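Local coordinates for Lin1840 protein (Listeria innocua serovar 6a, PDB 4ZOC) that probably hydrolyses terminal non-reducing beta-D-glucosyl residues as a family 3 beta-glucosidase involved in beta-1,2-glucan metabolism, at residues K191-Y196 with D255-E260; V234-N239 with P245-K250; G272-V277 with K287-F292. The protein carries 2 engineered substitutions. All coordinates share one frame; numbering follows the deposited sequence.

Overall arrangement
The three contacts follow the later beta-alpha units of the N-terminal TIM barrel. Interactions 1 and 2 have centres about 8 Å apart and join directly, because strands 187-193 and 233-236 are neighbours in the barrel: F193 N lies 2.9 Å from M235 O, a probable hydrogen bond. Interaction 2 is nested inside the chain loop closed by interaction 1. Interactions 2 and 3, centres about 10 Å apart, meet where T247 OG1 packs 3.3 Å from A273 CB. Interactions 1 and 3 do not touch. The side chains of T236 and V274 lie about 11 and 13 Å from a bound beta-D-glucopyranose; W271 of the glucose pocket directly precedes segment 272-277.

Interaction 1. Residues K191-Y196 with D255-E260; sequences KHFAAY and DVLRGE
This is a buried apolar contact between F193, at the end of strand 187-193, and one face of helix 250-260, presented by V256 and L257. It belongs to the wall of the TIM barrel, where a strand's outward side chain meets a surrounding helix; here the helix is the one that follows the neighbouring strand 233-236 in the chain. The backbones stay well apart, with F193 CA and L257 CA 8.7 Å from each other, and the phenyl ring spans the gap. Its CG stands anti to the backbone N (chi1 -156°), which extends the ring from the strand toward the helix. L257 answers with two parts of its side chain. Its CB touches the rim of the ring, 3.7 Å from F193 CE2, while its CD1 reaches over one face as a CH-pi contact, 4.2 Å from the ring centroid and 13° off the normal. The opposite face is met by the methyl of A194, so the ring is held between a residue of the helix and its own chain neighbour. Cis peptide bonds precede both H192 and A194, one on each side of the H192-F193 pair where the strand ends. Outside the two segments, L252 and N253 of the same helix also touch F193, and Y223 meets its ring edge-to-face. Near its end the helix makes a wider pi-type turn, in which E260 N donates to D255 O at 2.9 Å. R258 anchors the same region through a salt bridge to D299. V256 meets the ring from a different direction than L257: its CG1 lies at the ring edge, near the plane, 4.3 Å from F193 CZ.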
ATOM      1  N   LYS A 191      -3.755   5.549 -21.981  1.00  7.84           N
ATOM      2  CA  LYS A 191      -3.556   4.258 -21.331  1.00  7.00           C
ATOM      3  C   LYS A 191      -3.168   4.564 -19.844  1.00  6.83           C
ATOM      4  O   LYS A 191      -2.770   5.727 -19.542  1.00  5.13           O
ATOM      5  CB  LYS A 191      -2.490   3.391 -22.051  1.00  7.40           C
ATOM      6  CG  LYS A 191      -1.099   3.960 -21.951  1.00  9.46           C
ATOM      7  CD  LYS A 191      -0.159   3.255 -22.901  1.00  7.95           C
ATOM      8  CE  LYS A 191       1.290   3.545 -22.663  1.00  6.76           C
ATOM      9  NZ  LYS A 191       2.131   2.903 -23.661  1.00  5.85           N
ATOM     10  N   HIS A 192      -3.346   3.609 -18.955  1.00  7.18           N
ATOM     11  CA  HIS A 192      -3.931   2.297 -19.111  1.00  6.66           C
ATOM     12  C   HIS A 192      -5.199   2.311 -18.254  1.00  7.00           C
ATOM     13  O   HIS A 192      -5.145   2.530 -17.039  1.00  7.25           O
ATOM     14  CB  HIS A 192      -2.979   1.158 -18.575  1.00  6.03           C
ATOM     15  CG  HIS A 192      -1.635   1.138 -19.221  1.00  5.82           C
ATOM     16  ND1 HIS A 192      -0.584   1.905 -18.761  1.00  7.15           N
ATOM     17  CD2 HIS A 192      -1.146   0.413 -20.270  1.00  7.20           C
ATOM     18  CE1 HIS A 192       0.480   1.695 -19.541  1.00  7.07           C
ATOM     19  NE2 HIS A 192       0.163   0.779 -20.441  1.00  7.60           N
ATOM     20  N   PHE A 193      -6.334   2.079 -18.877  1.00  8.71           N
ATOM     21  CA  PHE A 193      -7.610   2.264 -18.188  1.00  7.73           C
ATOM     22  C   PHE A 193      -7.873   1.030 -17.325  1.00  7.28           C
ATOM     23  O   PHE A 193      -8.100  -0.047 -17.883  1.00  8.30           O
ATOM     24  CB  PHE A 193      -8.748   2.544 -19.215  1.00  8.63           C
ATOM     25  CG  PHE A 193      -9.919   3.279 -18.640  1.00  8.36           C
ATOM     26  CD1 PHE A 193      -9.844   4.648 -18.377  1.00 10.01           C
ATOM     27  CD2 PHE A 193     -11.095   2.589 -18.342  1.00  8.68           C
ATOM     28  CE1 PHE A 193     -10.935   5.347 -17.861  1.00 11.96           C
ATOM     29  CE2 PHE A 193     -12.194   3.265 -17.839  1.00  8.07           C
ATOM     30  CZ  PHE A 193     -12.099   4.633 -17.563  1.00 10.35           C
ATOM     31  N   ALA A 194      -7.820   1.079 -15.966  1.00  6.99           N
ATOM     32  CA  ALA A 194      -7.540   2.216 -15.115  1.00  7.49           C
ATOM     33  C   ALA A 194      -6.793   1.797 -13.901  1.00  5.24           C
ATOM     34  O   ALA A 194      -6.915   0.658 -13.500  1.00  5.47           O
ATOM     35  CB  ALA A 194      -8.828   2.875 -14.578  1.00  9.06           C
ATOM     36  N   ALA A 195      -6.029   2.755 -13.352  1.00  6.11           N
ATOM     37  CA  ALA A 195      -5.499   2.731 -11.995  1.00  6.17           C
ATOM     38  C   ALA A 195      -4.306   1.764 -11.846  1.00  5.68           C
ATOM     39  O   ALA A 195      -3.958   1.340 -10.762  1.00  5.53           O
ATOM     40  CB  ALA A 195      -6.562   2.415 -10.991  1.00  5.94           C
ATOM     41  N   TYR A 196      -3.647   1.488 -12.973  1.00  5.34           N
ATOM     42  CA  TYR A 196      -2.579   0.521 -13.028  1.00  6.90           C
ATOM     43  C   TYR A 196      -1.387   0.883 -12.086  1.00  7.45           C
ATOM     44  O   TYR A 196      -0.652   0.025 -11.633  1.00  6.74           O
ATOM     45  CB  TYR A 196      -2.152   0.461 -14.526  1.00  6.64           C
ATOM     46  CG  TYR A 196      -1.055  -0.417 -14.998  1.00  6.02           C
ATOM     47  CD1 TYR A 196      -0.768  -1.648 -14.437  1.00  5.71           C
ATOM     48  CD2 TYR A 196      -0.303  -0.015 -16.066  1.00  7.03           C
ATOM     49  CE1 TYR A 196       0.288  -2.461 -14.903  1.00  6.33           C
ATOM     50  CE2 TYR A 196       0.660  -0.868 -16.585  1.00  8.21           C
ATOM     51  CZ  TYR A 196       1.007  -2.042 -15.985  1.00  6.00           C
ATOM     52  OH  TYR A 196       2.016  -2.832 -16.478  1.00  5.44           O
ATOM     53  N   ASP A 255     -20.043   1.055 -18.357  1.00 12.07           N
ATOM     54  CA  ASP A 255     -20.707   2.115 -17.567  1.00 11.88           C
ATOM     55  C   ASP A 255     -19.894   3.391 -17.429  1.00 11.28           C
ATOM     56  O   ASP A 255     -20.392   4.475 -17.657  1.00 13.16           O
ATOM     57  CB  ASP A 255     -21.109   1.567 -16.188  1.00 13.85           C
ATOM     58  CG  ASP A 255     -22.050   0.401 -16.231  1.00 16.61           C
ATOM     59  OD1 ASP A 255     -22.480  -0.055 -17.231  1.00 20.72           O
ATOM     60  OD2 ASP A 255     -22.483  -0.031 -15.189  1.00 22.68           O
ATOM     61  N   VAL A 256     -18.611   3.264 -17.032  1.00 10.99           N
ATOM     62  CA  VAL A 256     -17.760   4.435 -16.763  1.00 10.10           C
ATOM     63  C   VAL A 256     -17.185   5.024 -18.056  1.00 10.64           C
ATOM     64  O   VAL A 256     -17.396   6.206 -18.359  1.00 11.15           O
ATOM     65  CB  VAL A 256     -16.674   4.124 -15.723  1.00 10.31           C
ATOM     66  CG1 VAL A 256     -15.799   5.352 -15.464  1.00 13.76           C
ATOM     67  CG2 VAL A 256     -17.321   3.606 -14.398  1.00 11.45           C
ATOM     68  N   LEU A 257     -16.414   4.215 -18.819  1.00  9.76           N
ATOM     69  CA  LEU A 257     -15.731   4.781 -20.001  1.00  8.83           C
ATOM     70  C   LEU A 257     -16.678   5.151 -21.108  1.00  9.67           C
ATOM     71  O   LEU A 257     -16.729   6.285 -21.540  1.00 12.85           O
ATOM     72  CB  LEU A 257     -14.748   3.737 -20.513  1.00  9.69           C
ATOM     73  CG  LEU A 257     -13.991   4.057 -21.807  1.00  9.13           C
ATOM     74  CD1 LEU A 257     -13.113   5.248 -21.540  1.00 10.26           C
ATOM     75  CD2 LEU A 257     -13.172   2.845 -22.261  1.00 11.41           C
ATOM     76  N   ARG A 258     -17.526   4.240 -21.519  1.00  9.93           N
ATOM     77  CA  ARG A 258     -18.434   4.549 -22.673  1.00 10.52           C
ATOM     78  C   ARG A 258     -19.638   5.333 -22.250  1.00 12.50           C
ATOM     79  O   ARG A 258     -20.100   6.186 -23.008  1.00 15.44           O
ATOM     80  CB  ARG A 258     -18.822   3.316 -23.503  1.00 11.34           C
ATOM     81  CG  ARG A 258     -17.574   2.693 -24.110  1.00 10.16           C
ATOM     82  CD  ARG A 258     -17.980   1.764 -25.210  1.00 12.24           C
ATOM     83  NE  ARG A 258     -16.888   0.943 -25.703  1.00 13.50           N
ATOM     84  CZ  ARG A 258     -16.036   1.379 -26.602  1.00 12.09           C
ATOM     85  NH1 ARG A 258     -16.208   2.570 -27.091  1.00 12.78           N
ATOM     86  NH2 ARG A 258     -15.101   0.587 -27.069  1.00 10.00           N
ATOM     87  N   GLY A 259     -20.091   5.105 -21.036  1.00 12.89           N
ATOM     88  CA  GLY A 259     -21.308   5.765 -20.514  1.00 13.08           C
ATOM     89  C   GLY A 259     -21.008   7.128 -19.974  1.00 13.56           C
ATOM     90  O   GLY A 259     -21.270   8.152 -20.635  1.00 16.76           O
ATOM     91  N   GLU A 260     -20.405   7.174 -18.785  1.00 11.38           N
ATOM     92  CA  GLU A 260     -20.147   8.421 -18.098  1.00 11.51           C
ATOM     93  C   GLU A 260     -19.147   9.317 -18.805  1.00 13.00           C
ATOM     94  O   GLU A 260     -19.351  10.521 -18.934  1.00 12.00           O
ATOM     95  CB  GLU A 260     -19.711   8.186 -16.651  1.00 11.44           C
ATOM     96  CG  GLU A 260     -20.734   7.357 -15.836  1.00 13.51           C
ATOM     97  CD  GLU A 260     -20.263   7.039 -14.422  1.00 18.20           C
ATOM     98  OE1 GLU A 260     -19.136   7.434 -14.073  1.00 17.67           O
ATOM     99  OE2 GLU A 260     -21.029   6.422 -13.647  1.00 20.97           O
TER

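Interaction 2. Residues V234-N239 with P245-K250; sequences VMTAFN and PATMNK
T236 and T247 meet through their hydroxyls because each first torsion turns OG1 into the gap: in T236 it falls between the backbone N and the carbonyl carbon (chi1 74°), in T247 beside the backbone N (chi1 -60°). The pair joins the end of barrel strand 233-236 to the turn that leads into helix 250-260, a link within one beta-alpha unit of the TIM barrel. The two side chains cross at about a right angle, and T236 OG1 and T247 OG1 share a hydrogen bond of 2.8 Å. T236 OG1 has a further partner in the backbone N of A270, an engineered residue just beyond strand 266-268, so this buried oxygen is gripped from two neighbouring parts of the barrel. Next along the chain, the methyls of A237 and A246 touch, CB to CB 4.0 Å. A water bridges the two backbones alongside: it donates to A237 O at 2.7 Å and accepts from T247 N at 3.1 Å. Residues 246-247 form a 3-10 turn, with M248 N bonded to P245 O. N249 then takes the N-cap position of helix 250-260, its OD1 receiving L252 N. F238 directs its CB away from the contact and touches a bound beta-D-glucopyranose, while N239 ND2 bonds A194 O of the adjacent strand's loop. The backbone of N239 closes the contact: A246 N donates to N239 O at 3.0 Å with an angle of 162° at the hydrogen, tilted slightly from the carbonyl plane.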
ATOM      1  N   VAL A 234      -8.589   4.396 -26.367  1.00  8.75           N
ATOM      2  CA  VAL A 234      -8.227   4.065 -25.004  1.00  9.24           C
ATOM      3  C   VAL A 234      -7.703   2.648 -24.986  1.00  8.65           C
ATOM      4  O   VAL A 234      -8.202   1.789 -25.715  1.00  7.87           O
ATOM      5  CB  VAL A 234      -9.429   4.231 -24.071  1.00 10.98           C
ATOM      6  CG1 VAL A 234      -9.111   3.790 -22.630  1.00 11.95           C
ATOM      7  CG2 VAL A 234      -9.845   5.669 -24.064  1.00 11.32           C
ATOM      8  N   MET A 235      -6.726   2.361 -24.124  1.00  8.61           N
ATOM      9  CA  MET A 235      -6.187   1.009 -24.000  1.00  7.28           C
ATOM     10  C   MET A 235      -6.483   0.482 -22.595  1.00  7.17           C
ATOM     11  O   MET A 235      -6.413   1.255 -21.620  1.00  6.38           O
ATOM     12  CB  MET A 235      -4.643   1.005 -24.216  1.00  7.04           C
ATOM     13  CG  MET A 235      -3.970  -0.335 -23.986  1.00  7.79           C
ATOM     14  SD  MET A 235      -2.180  -0.280 -23.978  1.00  9.23           S
ATOM     15  CE  MET A 235      -1.872   0.160 -25.697  1.00 11.84           C
ATOM     16  N   THR A 236      -6.857  -0.798 -22.492  1.00  6.86           N
ATOM     17  CA  THR A 236      -7.143  -1.414 -21.149  1.00  6.39           C
ATOM     18  C   THR A 236      -5.882  -1.585 -20.289  1.00  7.07           C
ATOM     19  O   THR A 236      -4.763  -1.483 -20.821  1.00  7.09           O
ATOM     20  CB  THR A 236      -7.807  -2.784 -21.313  1.00  7.03           C
ATOM     21  OG1 THR A 236      -6.842  -3.780 -21.743  1.00  8.11           O
ATOM     22  CG2 THR A 236      -9.050  -2.669 -22.221  1.00  7.15           C
ATOM     23  N   ALA A 237      -6.080  -1.817 -18.969  1.00  6.22           N
ATOM     24  CA  ALA A 237      -4.949  -2.059 -18.076  1.00  5.91           C
ATOM     25  C   ALA A 237      -4.796  -3.569 -17.772  1.00  7.15           C
ATOM     26  O   ALA A 237      -5.745  -4.332 -17.830  1.00  5.99           O
ATOM     27  CB  ALA A 237      -5.193  -1.296 -16.754  1.00  5.84           C
ATOM     28  N   PHE A 238      -3.580  -3.952 -17.379  1.00  6.26           N
ATOM     29  CA  PHE A 238      -3.323  -5.290 -16.935  1.00  7.06           C
ATOM     30  C   PHE A 238      -3.931  -5.708 -15.611  1.00  7.69           C
ATOM     31  O   PHE A 238      -4.160  -6.931 -15.380  1.00 10.48           O
ATOM     32  CB  PHE A 238      -1.840  -5.520 -16.844  1.00  6.86           C
ATOM     33  CG  PHE A 238      -1.141  -5.529 -18.159  1.00  7.78           C
ATOM     34  CD1 PHE A 238      -1.462  -6.502 -19.114  1.00  8.54           C
ATOM     35  CD2 PHE A 238      -0.158  -4.606 -18.440  1.00  8.53           C
ATOM     36  CE1 PHE A 238      -0.780  -6.560 -20.302  1.00  9.04           C
ATOM     37  CE2 PHE A 238       0.538  -4.674 -19.655  1.00  8.50           C
ATOM     38  CZ  PHE A 238       0.201  -5.610 -20.584  1.00  8.65           C
ATOM     39  N   ASN A 239      -4.171  -4.718 -14.757  1.00  7.66           N
ATOM     40  CA  ASN A 239      -4.552  -4.994 -13.342  1.00  7.71           C
ATOM     41  C   ASN A 239      -6.005  -5.273 -13.188  1.00  7.54           C
ATOM     42  O   ASN A 239      -6.824  -4.829 -14.009  1.00  8.14           O
ATOM     43  CB  ASN A 239      -4.209  -3.833 -12.418  1.00  7.44           C
ATOM     44  CG  ASN A 239      -4.698  -2.479 -12.956  1.00  7.17           C
ATOM     45  OD1 ASN A 239      -4.183  -1.982 -13.966  1.00  9.49           O
ATOM     46  ND2 ASN A 239      -5.718  -1.915 -12.331  1.00  4.82           N
ATOM     47  N   PRO A 245     -10.372  -7.994 -13.627  1.00  6.52           N
ATOM     48  CA  PRO A 245      -9.395  -7.481 -14.599  1.00  7.49           C
ATOM     49  C   PRO A 245      -9.980  -6.391 -15.475  1.00  7.88           C
ATOM     50  O   PRO A 245     -11.072  -6.574 -16.048  1.00  8.83           O
ATOM     51  CB  PRO A 245      -9.044  -8.730 -15.399  1.00  6.91           C
ATOM     52  CG  PRO A 245      -9.181  -9.798 -14.417  1.00  6.88           C
ATOM     53  CD  PRO A 245     -10.449  -9.456 -13.680  1.00  6.62           C
ATOM     54  N   ALA A 246      -9.275  -5.260 -15.622  1.00  7.13           N
ATOM     55  CA  ALA A 246      -9.842  -4.129 -16.337  1.00  7.27           C
ATOM     56  C   ALA A 246     -10.412  -4.522 -17.717  1.00  6.72           C
ATOM     57  O   ALA A 246     -11.460  -4.003 -18.168  1.00  8.15           O
ATOM     58  CB  ALA A 246      -8.787  -3.025 -16.490  1.00  6.91           C
ATOM     59  N   THR A 247      -9.722  -5.420 -18.408  1.00  8.22           N
ATOM     60  CA  THR A 247     -10.044  -5.766 -19.817  1.00  8.45           C
ATOM     61  C   THR A 247     -11.444  -6.352 -19.938  1.00  8.33           C
ATOM     62  O   THR A 247     -12.131  -6.090 -20.944  1.00  9.62           O
ATOM     63  CB  THR A 247      -8.961  -6.741 -20.373  1.00  9.41           C
ATOM     64  OG1 THR A 247      -7.702  -6.022 -20.284  1.00  9.10           O
ATOM     65  CG2 THR A 247      -9.235  -7.186 -21.826  1.00  9.62           C
ATOM     66  N   MET A 248     -11.866  -7.093 -18.921  1.00  7.64           N
ATOM     67  CA  MET A 248     -13.259  -7.640 -18.933  1.00  8.24           C
ATOM     68  C   MET A 248     -14.153  -7.017 -17.880  1.00  9.93           C
ATOM     69  O   MET A 248     -15.156  -7.628 -17.464  1.00 11.17           O
ATOM     70  CB  MET A 248     -13.237  -9.177 -18.782  1.00 10.29           C
ATOM     71  CG  MET A 248     -12.637  -9.734 -17.504  1.00  9.74           C
ATOM     72  SD  MET A 248     -12.956 -11.473 -17.193  1.00 10.86           S
ATOM     73  CE  MET A 248     -14.602 -11.370 -16.449  1.00 11.35           C
ATOM     74  N   ASN A 249     -13.822  -5.796 -17.450  1.00 10.54           N
ATOM     75  CA  ASN A 249     -14.619  -5.157 -16.410  1.00 10.59           C
ATOM     76  C   ASN A 249     -15.729  -4.320 -17.036  1.00  9.35           C
ATOM     77  O   ASN A 249     -15.481  -3.282 -17.561  1.00  9.92           O
ATOM     78  CB  ASN A 249     -13.729  -4.375 -15.509  1.00  9.41           C
ATOM     79  CG  ASN A 249     -14.445  -3.835 -14.307  1.00 10.55           C
ATOM     80  OD1 ASN A 249     -15.580  -3.445 -14.387  1.00 10.55           O
ATOM     81  ND2 ASN A 249     -13.735  -3.798 -13.167  1.00  9.65           N
ATOM     82  N   LYS A 250     -16.965  -4.851 -17.034  1.00 11.30           N
ATOM     83  CA  LYS A 250     -18.050  -4.229 -17.762  1.00 10.70           C
ATOM     84  C   LYS A 250     -18.398  -2.929 -17.188  1.00 10.05           C
ATOM     85  O   LYS A 250     -18.690  -1.956 -17.898  1.00 10.01           O
ATOM     86  CB  LYS A 250     -19.357  -5.095 -17.775  1.00 18.01           C
ATOM     87  CG  LYS A 250     -19.207  -6.448 -18.295  1.00 21.08           C
ATOM     88  CD  LYS A 250     -20.575  -7.160 -18.433  1.00 27.78           C
ATOM     89  CE  LYS A 250     -20.531  -8.560 -17.848  1.00 38.21           C
ATOM     90  NZ  LYS A 250     -19.721  -9.520 -18.683  1.00 33.17           N
TER
HETATM   91  O   HOH W   1      -6.956  -6.714 -17.750  1.00  8.22           O

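Interaction 3. Residues G272-V277 with K287-F292; sequences GAVAEV and KEAAQF
A289 directs its methyl at segment 272-277, where V274, in the short helix 273-276, and V277, three residues on, receive it from different directions. The valines are turned differently. V277 has its CB aimed at helix 286-295, and CG2, lodged between the backbone N and the carbonyl carbon, rests against A289 CB at 3.8 Å and almost as closely against A289 CA. V274 lies alongside instead: its CG1, anti to the backbone N (chi1 173°), passes A289 O at 4.0 Å and stays 4.4 Å from A289 CB. Its carbonyl comes closer than its side chain, with V274 O 3.5 Å from A289 CB. The alanine methyl is thus held by an isopropyl group on one part of the turn and a backbone oxygen on another, and its small size lets the backbones approach, V274 CA and A289 CA being 6.1 Å apart. No hydrogen bond crosses between the segments. The first helix is short and loosely bonded: E276 N to G272 O is weak, and V277 N reaches V274 O only at 3.3 Å. The second is regular, F292 N donating to E288 O at 2.8 Å. Within the TIM barrel the pair belongs to the connection between strands 266-268 and 301-302. V274 also packs on C306 of helix 306-316, whose E310 and L314 touch K287, while F292 rests on M248 in the loop before helix 250-260. On a different side of helix 273-276, E276 forms a salt bridge with R572 of the second subunit, placing this short helix between its barrel neighbours and the dimer partner.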
ATOM      1  N   GLY A 272      -1.800  -8.943 -24.874  1.00  7.97           N
ATOM      2  CA  GLY A 272      -2.263 -10.185 -24.366  1.00  7.49           C
ATOM      3  C   GLY A 272      -3.290 -10.102 -23.225  1.00  8.17           C
ATOM      4  O   GLY A 272      -3.650 -11.158 -22.689  1.00 10.48           O
ATOM      5  N   ALA A 273      -3.807  -8.909 -22.865  1.00  7.57           N
ATOM      6  CA  ALA A 273      -4.582  -8.781 -21.662  1.00  8.08           C
ATOM      7  C   ALA A 273      -5.938  -9.496 -21.796  1.00  9.91           C
ATOM      8  O   ALA A 273      -6.598  -9.841 -20.788  1.00  9.56           O
ATOM      9  CB  ALA A 273      -4.824  -7.305 -21.369  1.00  9.45           C
ATOM     10  N   VAL A 274      -6.399  -9.707 -23.020  1.00 10.12           N
ATOM     11  CA  VAL A 274      -7.637 -10.516 -23.179  1.00  9.29           C
ATOM     12  C   VAL A 274      -7.407 -11.969 -22.704  1.00  8.36           C
ATOM     13  O   VAL A 274      -8.160 -12.466 -21.872  1.00 10.88           O
ATOM     14  CB  VAL A 274      -8.162 -10.486 -24.637  1.00  9.99           C
ATOM     15  CG1 VAL A 274      -9.311 -11.452 -24.749  1.00 11.53           C
ATOM     16  CG2 VAL A 274      -8.605  -9.058 -25.052  1.00 10.17           C
ATOM     17  N   ALA A 275      -6.355 -12.632 -23.212  1.00  9.08           N
ATOM     18  CA  ALA A 275      -5.987 -14.008 -22.854  1.00 10.50           C
ATOM     19  C   ALA A 275      -5.653 -14.115 -21.369  1.00 10.83           C
ATOM     20  O   ALA A 275      -5.963 -15.093 -20.677  1.00 10.50           O
ATOM     21  CB  ALA A 275      -4.824 -14.475 -23.736  1.00 11.44           C
ATOM     22  N   GLU A 276      -5.146 -13.028 -20.844  1.00  9.81           N
ATOM     23  CA  GLU A 276      -4.564 -12.991 -19.478  1.00  8.62           C
ATOM     24  C   GLU A 276      -5.649 -12.927 -18.441  1.00  8.76           C
ATOM     25  O   GLU A 276      -5.378 -13.165 -17.268  1.00  8.43           O
ATOM     26  CB  GLU A 276      -3.531 -11.886 -19.350  1.00  8.62           C
ATOM     27  CG  GLU A 276      -2.213 -12.298 -20.054  1.00 12.18           C
ATOM     28  CD  GLU A 276      -1.231 -11.191 -20.276  1.00 12.72           C
ATOM     29  OE1 GLU A 276      -1.415 -10.124 -19.663  1.00 11.85           O
ATOM     30  OE2 GLU A 276      -0.254 -11.502 -21.001  1.00 14.93           O
ATOM     31  N   VAL A 277      -6.892 -12.652 -18.833  1.00  8.82           N
ATOM     32  CA  VAL A 277      -7.989 -12.674 -17.838  1.00  9.01           C
ATOM     33  C   VAL A 277      -8.151 -14.126 -17.337  1.00  8.35           C
ATOM     34  O   VAL A 277      -8.650 -14.378 -16.184  1.00  9.29           O
ATOM     35  CB  VAL A 277      -9.300 -12.002 -18.316  1.00 10.18           C
ATOM     36  CG1 VAL A 277      -9.088 -10.620 -18.844  1.00 10.66           C
ATOM     37  CG2 VAL A 277     -10.047 -12.803 -19.362  1.00 11.11           C
ATOM     38  N   LYS A 287     -12.543 -19.155 -24.629  1.00 11.45           N
ATOM     39  CA  LYS A 287     -13.906 -18.874 -25.047  1.00 11.31           C
ATOM     40  C   LYS A 287     -14.582 -17.891 -24.076  1.00 10.98           C
ATOM     41  O   LYS A 287     -15.195 -16.941 -24.466  1.00  9.93           O
ATOM     42  CB  LYS A 287     -14.681 -20.221 -25.128  1.00 14.40           C
ATOM     43  CG  LYS A 287     -16.120 -20.079 -25.577  1.00 15.01           C
ATOM     44  CD  LYS A 287     -16.758 -21.455 -25.718  1.00 22.76           C
ATOM     45  CE  LYS A 287     -18.119 -21.307 -26.368  1.00 22.48           C
ATOM     46  NZ  LYS A 287     -18.675 -22.664 -26.487  1.00 27.98           N
ATOM     47  N   GLU A 288     -14.373 -18.103 -22.782  1.00  8.08           N
ATOM     48  CA  GLU A 288     -14.882 -17.160 -21.847  1.00  9.40           C
ATOM     49  C   GLU A 288     -14.170 -15.783 -21.904  1.00  9.09           C
ATOM     50  O   GLU A 288     -14.809 -14.752 -21.768  1.00 12.69           O
ATOM     51  CB  GLU A 288     -14.794 -17.766 -20.402  1.00 11.42           C
ATOM     52  CG  GLU A 288     -15.829 -18.900 -20.189  1.00 12.00           C
ATOM     53  CD  GLU A 288     -16.061 -19.285 -18.748  1.00 16.08           C
ATOM     54  OE1 GLU A 288     -15.344 -18.805 -17.810  1.00 14.65           O
ATOM     55  OE2 GLU A 288     -16.936 -20.156 -18.549  1.00 16.37           O
ATOM     56  N   ALA A 289     -12.847 -15.810 -22.042  1.00 10.52           N
ATOM     57  CA  ALA A 289     -12.050 -14.586 -22.186  1.00 12.02           C
ATOM     58  C   ALA A 289     -12.584 -13.711 -23.322  1.00 12.37           C
ATOM     59  O   ALA A 289     -12.840 -12.505 -23.158  1.00 10.97           O
ATOM     60  CB  ALA A 289     -10.591 -14.923 -22.428  1.00 14.62           C
ATOM     61  N   ALA A 290     -12.853 -14.354 -24.468  1.00 11.70           N
ATOM     62  CA  ALA A 290     -13.477 -13.683 -25.618  1.00 10.33           C
ATOM     63  C   ALA A 290     -14.850 -13.145 -25.290  1.00 10.56           C
ATOM     64  O   ALA A 290     -15.199 -12.001 -25.566  1.00 12.13           O
ATOM     65  CB  ALA A 290     -13.550 -14.688 -26.798  1.00  9.03           C
ATOM     66  N   GLN A 291     -15.683 -13.980 -24.711  1.00 12.29           N
ATOM     67  CA  GLN A 291     -17.033 -13.518 -24.412  1.00 13.63           C
ATOM     68  C   GLN A 291     -17.030 -12.316 -23.480  1.00 12.56           C
ATOM     69  O   GLN A 291     -17.682 -11.341 -23.721  1.00 10.70           O
ATOM     70  CB  GLN A 291     -17.851 -14.643 -23.773  1.00 15.58           C
ATOM     71  CG  GLN A 291     -19.285 -14.271 -23.503  1.00 18.43           C
ATOM     72  CD  GLN A 291     -20.040 -15.348 -22.727  1.00 18.63           C
ATOM     73  OE1 GLN A 291     -19.717 -16.543 -22.748  1.00 21.61           O
ATOM     74  NE2 GLN A 291     -21.088 -14.919 -22.067  1.00 18.52           N
ATOM     75  N   PHE A 292     -16.314 -12.430 -22.361  1.00 12.48           N
ATOM     76  CA  PHE A 292     -16.390 -11.379 -21.319  1.00 12.25           C
ATOM     77  C   PHE A 292     -15.703 -10.089 -21.812  1.00 12.41           C
ATOM     78  O   PHE A 292     -16.173  -9.021 -21.574  1.00 10.25           O
ATOM     79  CB  PHE A 292     -15.768 -11.884 -20.004  1.00 12.63           C
ATOM     80  CG  PHE A 292     -16.363 -13.170 -19.482  1.00 12.33           C
ATOM     81  CD1 PHE A 292     -17.683 -13.518 -19.773  1.00 14.70           C
ATOM     82  CD2 PHE A 292     -15.634 -13.981 -18.644  1.00 11.83           C
ATOM     83  CE1 PHE A 292     -18.208 -14.701 -19.254  1.00 15.94           C
ATOM     84  CE2 PHE A 292     -16.180 -15.152 -18.099  1.00 14.01           C
ATOM     85  CZ  PHE A 292     -17.456 -15.487 -18.429  1.00 15.31           C
TER